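Local coordinates for hydrogenase expression/formation protein HypE (Desulfovibrio vulgaris subsp. vulgaris, PDB 2Z1U) that binds ATP and magnesium and, as a HypE-family maturation protein, probably uses the nucleotide in building the active site of hydrogenases, at residues Ser83-Arg88 / Gly149-Asp154; Gly159-Pro164 / Val212-Val217; Glu206-Glu211 / Ala288-Gly293. One frame throughout, in Å; residues are numbered along the deposited sequence.

Contact 1: Ser83-Arg88 / Gly149-Asp154; sequences SMLGAR and GEILVD
The carbonyl O of Glu-150 takes the shortest polar bond here, from Arg-88 N at 2.7 Å and nearly straight (168° at the hydrogen). Ala-87 CA also lies 3.2 Å from that Glu-150 O, a CA-H...O contact on the same acceptor. Glu-150 N gives a bond back to Arg-88 O, closing the hydrogen-bonded antiparallel pair, and Leu-152 N bonds Gly-86 O at 2.9 Å. On one face of the sheet Ala-87 CB meets Ile-151 CG1 at 3.9 Å, while the Leu-85 and Ile-151 side chains graze through their terminal methyls.

Arg-88 leaves on the other face with CG anti to its backbone N (chi1 177°), then bends at chi3. Leu-152, crossing it at about a right angle, sets CD2 over the guanidinium face, 3.6 Å from Arg-88 NH2. A salt bridge from NE to Glu-206 holds the group; NH1 meets Glu-150 OE1 through water 1. Glu-150 has its own partners in Arg-90 and Thr-48 N. Strands 87-99 and 141-151 pair here in the mixed sheet of the PurM-like N-terminal domain, with the Leu-85 side chain about 8 Å from the bound ATP.

Contact 2: Gly159-Pro164 / Val212-Val217; sequences GDRARP and VGDIHV
Neither segment is regular helix or strand over most of its length, and their touching parts run 126° apart, with the closest CA atoms, Arg-161 and His-216, 5.2 Å from each other. Gly-213, the first residue past helix 202-212, has positive phi, and the chain then runs past the 159-164 loop into strand 217-219.

Two arginines meet His-216. Arg-161 crosses it at about a right angle, its NH2 3.6 Å from His-216 CD2 and its guanidinium turned 64° from the ring. The same group gives only a weak, bent bond from NH1 to Ile-215 O (3.2 Å); NH1 also binds Ala-156 O. Arg-163 meets the CE1 side of the ring: its NH1 lies 3.4 Å from His-216 CE1, at the ring edge, while CE1 sits over a face of that guanidinium. With CG set between the backbone N and the carbonyl carbon (chi1 77°), the extended chain of Arg-163 passes CE1. Water 2 bonds His-216 NE2 at 2.8 Å and Asp-214 OD1, and Arg-163 NH1 weakly. Asp-166 takes ND1, so both ring nitrogens have partners.

Val-217 packs CG1 on Gly-159 CA and CG2 on Ala-162 CB, both at 3.8 Å. His-216 and Val-217 both face Ile-277, a classic beta bulge at the start of edge strand 217-219 in the C-terminal domain sheet.

Contact 3: Glu206-Glu211 / Ala288-Gly293; sequences EKLVLE and AVLREG
Val-289 and Leu-208 form the tight part of this contact: Leu-208 CD2 lies 3.7 Å from Val-289 CG1, with the two side chains meeting at a slant. The valine points at the other helix and holds CG1 anti to its backbone N (chi1 166°), which turns that methyl to the leucine, while CG2 is turned to the lysine. Deeper in, Leu-208 and Leu-290 cross at about a right angle, and Leu-208 CD1 touches Leu-290 CD2 at 4.0 Å. Both leucines are buried; Leu-290 also rests on Ala-299. Val-204 and Val-212, one turn or so to either side of Leu-208 on helix 202-212, pack on Val-289 as well, so the valine is set into a row of aliphatic side chains.

The outer side is looser and polar. Lys-207 stretches past the valine with its chain extended beyond CG, laying its CD 4.0 Å from Val-289 CG2 and carrying its amine on toward Glu-292. The charges do not meet directly: Lys-207 NZ and Glu-292 OE2 stay 4.5 Å apart, beyond a salt bridge. Water 3 bridges them, accepting from Lys-207 NZ at 2.8 Å and donating to Glu-292 OE2 at 2.8 Å, so the opposite charges are joined through solvent.

An aliphatic seam with a water-bridged lysine and glutamate along its rim thus joins helices 202-212 and 280-291, a helix-helix contact within the alpha/beta C-terminal domain of the AIR synthase-related fold.

From the N terminus, contact 1 comes first, closing a loop of 60 residues by pairing strands 87-99 and 141-151 of the N-terminal domain. Contact 2 opens only after it, in the loop that leads on to strand 167-170, and closes at residues 212-217. Contact 3 opens inside that span, on helix 202-212, and closes far beyond it on helix 280-291, so contacts 2 and 3 cross. Helix 202-212 is the common piece: Glu-206 and Val-209 meet contact 1 through Arg-88, Leu-152 and Val-153, while its C-terminal end runs straight into contact 2. The helix therefore ties the N-terminal sheet to the C-terminal domain.

Contact 1: Ser83-Arg88 / Gly149-Asp154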
# COMPACT_ATOMS: atom_id res chain seq x y z
N SER A 83 -2.71 6.41 -13.93
CA SER A 83 -2.88 7.06 -15.25
C SER A 83 -2.96 6.10 -16.42
O SER A 83 -3.67 6.37 -17.41
CB SER A 83 -1.78 8.11 -15.51
OG SER A 83 -1.81 9.16 -14.54
N MET A 84 -2.23 4.97 -16.34
CA MET A 84 -2.21 3.98 -17.43
C MET A 84 -3.59 3.40 -17.77
O MET A 84 -3.79 2.92 -18.87
CB MET A 84 -1.21 2.85 -17.15
CG MET A 84 0.24 3.29 -16.94
SD MET A 84 0.98 4.23 -18.30
CE MET A 84 0.55 5.94 -17.90
N LEU A 85 -4.51 3.42 -16.81
CA LEU A 85 -5.89 3.01 -17.08
C LEU A 85 -6.77 4.16 -17.56
O LEU A 85 -7.99 4.09 -17.48
CB LEU A 85 -6.50 2.37 -15.83
CG LEU A 85 -7.18 1.01 -16.05
CD1 LEU A 85 -6.13 -0.06 -16.38
CD2 LEU A 85 -7.99 0.61 -14.82
N GLY A 86 -6.15 5.23 -18.08
CA GLY A 86 -6.91 6.35 -18.63
C GLY A 86 -7.69 7.05 -17.54
O GLY A 86 -8.81 7.50 -17.78
N ALA A 87 -7.10 7.12 -16.35
CA ALA A 87 -7.74 7.72 -15.19
C ALA A 87 -7.00 8.96 -14.70
O ALA A 87 -5.82 9.15 -14.99
CB ALA A 87 -7.86 6.70 -14.07
N ARG A 88 -7.73 9.80 -13.97
CA ARG A 88 -7.18 10.98 -13.32
C ARG A 88 -6.86 10.59 -11.87
O ARG A 88 -7.77 10.41 -11.08
CB ARG A 88 -8.23 12.12 -13.37
CG ARG A 88 -7.83 13.40 -12.68
CD ARG A 88 -9.00 14.39 -12.70
NE ARG A 88 -9.26 14.83 -14.07
CZ ARG A 88 -10.45 15.20 -14.53
NH1 ARG A 88 -11.51 15.20 -13.72
NH2 ARG A 88 -10.58 15.60 -15.79
N GLY A 149 -7.84 6.85 -8.61
CA GLY A 149 -8.21 7.86 -9.58
C GLY A 149 -9.54 7.60 -10.26
O GLY A 149 -10.08 6.50 -10.21
N GLU A 150 -10.05 8.63 -10.93
CA GLU A 150 -11.32 8.57 -11.64
C GLU A 150 -11.08 8.24 -13.12
O GLU A 150 -10.34 8.96 -13.81
CB GLU A 150 -12.05 9.91 -11.46
CG GLU A 150 -12.38 10.18 -9.97
CD GLU A 150 -12.69 11.64 -9.65
OE1 GLU A 150 -11.91 12.53 -10.07
OE2 GLU A 150 -13.72 11.89 -8.97
N ILE A 151 -11.67 7.16 -13.61
CA ILE A 151 -11.51 6.80 -15.02
C ILE A 151 -12.19 7.85 -15.91
O ILE A 151 -13.31 8.28 -15.62
CB ILE A 151 -11.92 5.35 -15.34
CG1 ILE A 151 -10.91 4.38 -14.70
CG2 ILE A 151 -11.95 5.10 -16.86
CD1 ILE A 151 -11.38 2.97 -14.54
N LEU A 152 -11.47 8.27 -16.95
CA LEU A 152 -11.88 9.40 -17.79
C LEU A 152 -12.62 9.01 -19.06
O LEU A 152 -13.28 9.85 -19.67
CB LEU A 152 -10.66 10.27 -18.16
CG LEU A 152 -9.89 10.93 -17.01
CD1 LEU A 152 -8.55 11.43 -17.51
CD2 LEU A 152 -10.70 12.06 -16.36
N VAL A 153 -12.51 7.75 -19.47
CA VAL A 153 -13.07 7.31 -20.76
C VAL A 153 -13.59 5.88 -20.72
O VAL A 153 -13.11 5.06 -19.94
CB VAL A 153 -12.04 7.40 -21.92
CG1 VAL A 153 -11.87 8.83 -22.39
CG2 VAL A 153 -10.70 6.77 -21.54
N ASP A 154 -14.56 5.60 -21.60
CA ASP A 154 -15.04 4.24 -21.83
C ASP A 154 -15.21 4.02 -23.33
O ASP A 154 -15.93 4.77 -23.99
CB ASP A 154 -16.35 3.99 -21.08
CG ASP A 154 -16.64 2.51 -20.88
OD1 ASP A 154 -16.90 1.80 -21.87
OD2 ASP A 154 -16.61 2.05 -19.72
O HOH W 1 -11.45 15.47 -10.48

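Contact 2: Gly159-Pro164 / Val212-Val217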
# COMPACT_ATOMS: atom_id res chain seq x y z
N GLY A 159 -4.15 -3.43 -21.41
CA GLY A 159 -3.09 -4.23 -22.05
C GLY A 159 -3.59 -5.13 -23.17
O GLY A 159 -2.84 -5.44 -24.10
N ASP A 160 -4.86 -5.53 -23.09
CA ASP A 160 -5.47 -6.44 -24.07
C ASP A 160 -6.15 -5.75 -25.26
O ASP A 160 -6.84 -6.41 -26.05
CB ASP A 160 -6.42 -7.43 -23.37
CG ASP A 160 -7.67 -6.78 -22.79
OD1 ASP A 160 -7.78 -5.53 -22.76
OD2 ASP A 160 -8.55 -7.53 -22.33
N ARG A 161 -5.94 -4.44 -25.41
CA ARG A 161 -6.65 -3.67 -26.45
C ARG A 161 -5.83 -3.23 -27.67
O ARG A 161 -6.35 -2.51 -28.54
CB ARG A 161 -7.37 -2.47 -25.80
CG ARG A 161 -8.51 -2.87 -24.85
CD ARG A 161 -9.42 -1.69 -24.47
NE ARG A 161 -10.05 -1.12 -25.66
CZ ARG A 161 -10.06 0.17 -26.00
NH1 ARG A 161 -9.50 1.09 -25.21
NH2 ARG A 161 -10.64 0.54 -27.14
N ALA A 162 -4.56 -3.66 -27.74
CA ALA A 162 -3.75 -3.41 -28.93
C ALA A 162 -4.32 -4.23 -30.09
O ALA A 162 -4.59 -5.42 -29.94
CB ALA A 162 -2.29 -3.78 -28.70
N ARG A 163 -4.53 -3.57 -31.22
CA ARG A 163 -5.15 -4.23 -32.37
C ARG A 163 -4.33 -3.99 -33.65
O ARG A 163 -3.59 -3.00 -33.73
CB ARG A 163 -6.62 -3.79 -32.51
CG ARG A 163 -6.84 -2.39 -33.10
CD ARG A 163 -8.20 -2.29 -33.82
NE ARG A 163 -8.35 -1.09 -34.66
CZ ARG A 163 -9.21 -0.09 -34.42
NH1 ARG A 163 -10.01 -0.12 -33.37
NH2 ARG A 163 -9.28 0.95 -35.26
N PRO A 164 -4.41 -4.91 -34.65
CA PRO A 164 -3.72 -4.74 -35.93
C PRO A 164 -3.86 -3.34 -36.53
O PRO A 164 -4.96 -2.80 -36.57
CB PRO A 164 -4.39 -5.78 -36.84
CG PRO A 164 -4.82 -6.87 -35.89
CD PRO A 164 -5.13 -6.20 -34.57
N VAL A 212 -7.20 13.63 -27.73
CA VAL A 212 -6.83 12.80 -28.89
C VAL A 212 -7.87 11.68 -29.05
O VAL A 212 -8.46 11.53 -30.13
CB VAL A 212 -5.38 12.27 -28.77
CG1 VAL A 212 -5.04 11.34 -29.94
CG2 VAL A 212 -4.40 13.44 -28.70
N GLY A 213 -8.10 10.94 -27.96
CA GLY A 213 -9.13 9.90 -27.90
C GLY A 213 -8.79 8.58 -28.58
O GLY A 213 -7.83 8.49 -29.35
N ASP A 214 -9.59 7.55 -28.28
CA ASP A 214 -9.43 6.20 -28.83
C ASP A 214 -8.07 5.59 -28.50
O ASP A 214 -7.46 4.89 -29.31
CB ASP A 214 -9.73 6.17 -30.35
CG ASP A 214 -10.23 4.81 -30.85
OD1 ASP A 214 -10.53 3.92 -30.01
OD2 ASP A 214 -10.32 4.62 -32.08
N ILE A 215 -7.59 5.86 -27.29
CA ILE A 215 -6.34 5.27 -26.82
C ILE A 215 -6.58 3.79 -26.48
O ILE A 215 -7.44 3.47 -25.64
CB ILE A 215 -5.78 6.01 -25.56
CG1 ILE A 215 -5.67 7.53 -25.81
CG2 ILE A 215 -4.43 5.40 -25.14
CD1 ILE A 215 -4.81 7.95 -27.03
N HIS A 216 -5.83 2.90 -27.13
CA HIS A 216 -5.99 1.47 -26.86
C HIS A 216 -5.21 0.98 -25.65
O HIS A 216 -5.78 0.31 -24.80
CB HIS A 216 -5.65 0.62 -28.09
CG HIS A 216 -6.64 0.76 -29.21
ND1 HIS A 216 -6.42 0.21 -30.45
CD2 HIS A 216 -7.84 1.38 -29.27
CE1 HIS A 216 -7.44 0.49 -31.24
NE2 HIS A 216 -8.32 1.19 -30.55
N VAL A 217 -3.91 1.30 -25.59
CA VAL A 217 -3.03 0.84 -24.50
C VAL A 217 -2.09 1.93 -23.99
O VAL A 217 -1.51 2.68 -24.78
CB VAL A 217 -2.12 -0.38 -24.89
CG1 VAL A 217 -1.61 -1.10 -23.62
CG2 VAL A 217 -2.86 -1.35 -25.79
O HOH W 2 -10.82 1.61 -31.67

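Contact 3: Glu206-Glu211 / Ala288-Gly293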
# COMPACT_ATOMS: atom_id res chain seq x y z
N GLU A 206 -4.07 12.61 -19.41
CA GLU A 206 -5.37 13.27 -19.45
C GLU A 206 -5.63 13.89 -20.84
O GLU A 206 -6.70 13.67 -21.44
CB GLU A 206 -5.52 14.29 -18.30
CG GLU A 206 -6.85 15.09 -18.36
CD GLU A 206 -7.28 15.66 -17.03
OE1 GLU A 206 -6.99 15.05 -15.98
OE2 GLU A 206 -7.96 16.72 -17.02
N LYS A 207 -4.65 14.63 -21.37
CA LYS A 207 -4.81 15.27 -22.69
C LYS A 207 -4.92 14.24 -23.81
O LYS A 207 -5.69 14.42 -24.74
CB LYS A 207 -3.70 16.27 -23.00
CG LYS A 207 -4.04 17.15 -24.19
CD LYS A 207 -2.97 18.18 -24.51
CE LYS A 207 -3.52 19.21 -25.49
NZ LYS A 207 -2.51 20.25 -25.80
N LEU A 208 -4.15 13.14 -23.70
CA LEU A 208 -4.24 12.06 -24.68
C LEU A 208 -5.65 11.49 -24.74
O LEU A 208 -6.24 11.36 -25.81
CB LEU A 208 -3.27 10.93 -24.34
CG LEU A 208 -1.79 11.09 -24.69
CD1 LEU A 208 -1.02 9.87 -24.18
CD2 LEU A 208 -1.57 11.30 -26.20
N VAL A 209 -6.18 11.15 -23.57
CA VAL A 209 -7.42 10.42 -23.46
C VAL A 209 -8.65 11.28 -23.81
O VAL A 209 -9.54 10.85 -24.57
CB VAL A 209 -7.46 9.72 -22.06
CG1 VAL A 209 -8.79 9.79 -21.38
CG2 VAL A 209 -6.90 8.27 -22.17
N LEU A 210 -8.64 12.53 -23.35
CA LEU A 210 -9.75 13.46 -23.57
C LEU A 210 -9.72 14.26 -24.87
O LEU A 210 -10.78 14.62 -25.38
CB LEU A 210 -9.89 14.42 -22.39
CG LEU A 210 -10.12 13.77 -21.03
CD1 LEU A 210 -10.06 14.83 -19.95
CD2 LEU A 210 -11.44 13.02 -21.00
N GLU A 211 -8.53 14.56 -25.39
CA GLU A 211 -8.43 15.40 -26.58
C GLU A 211 -8.06 14.64 -27.85
O GLU A 211 -8.55 14.96 -28.93
CB GLU A 211 -7.52 16.61 -26.34
CG GLU A 211 -8.07 17.51 -25.22
CD GLU A 211 -7.36 18.83 -25.07
OE1 GLU A 211 -6.93 19.14 -23.94
OE2 GLU A 211 -7.23 19.56 -26.08
N ALA A 288 2.05 14.48 -31.16
CA ALA A 288 2.13 15.92 -30.90
C ALA A 288 1.97 16.20 -29.41
O ALA A 288 2.66 17.05 -28.85
CB ALA A 288 1.08 16.70 -31.71
N VAL A 289 1.06 15.49 -28.77
CA VAL A 289 0.82 15.65 -27.33
C VAL A 289 2.01 15.14 -26.51
O VAL A 289 2.48 15.81 -25.59
CB VAL A 289 -0.53 14.99 -26.92
CG1 VAL A 289 -0.63 14.84 -25.40
CG2 VAL A 289 -1.71 15.82 -27.47
N LEU A 290 2.52 13.97 -26.86
CA LEU A 290 3.67 13.36 -26.19
C LEU A 290 4.89 14.27 -26.26
O LEU A 290 5.68 14.34 -25.29
CB LEU A 290 3.99 12.00 -26.83
CG LEU A 290 2.90 10.93 -26.74
CD1 LEU A 290 3.26 9.75 -27.62
CD2 LEU A 290 2.72 10.50 -25.30
N ARG A 291 5.11 14.97 -27.36
CA ARG A 291 6.22 15.92 -27.51
C ARG A 291 6.22 17.05 -26.47
O ARG A 291 7.27 17.60 -26.14
CB ARG A 291 6.25 16.52 -28.93
CG ARG A 291 6.77 15.54 -29.97
CD ARG A 291 6.85 16.22 -31.35
NE ARG A 291 7.18 15.25 -32.38
CZ ARG A 291 6.38 14.87 -33.38
NH1 ARG A 291 5.16 15.38 -33.52
NH2 ARG A 291 6.82 13.97 -34.24
N GLU A 292 5.03 17.35 -25.94
CA GLU A 292 4.88 18.41 -24.95
C GLU A 292 4.84 17.87 -23.52
O GLU A 292 4.83 18.66 -22.59
CB GLU A 292 3.66 19.29 -25.27
CG GLU A 292 3.74 19.91 -26.64
CD GLU A 292 2.82 21.10 -26.81
OE1 GLU A 292 3.10 21.91 -27.69
OE2 GLU A 292 1.83 21.23 -26.08
N GLY A 293 4.89 16.55 -23.37
CA GLY A 293 4.87 15.91 -22.05
C GLY A 293 6.26 15.78 -21.45
O GLY A 293 7.24 16.11 -22.11
O HOH W 3 -0.08 19.24 -26.60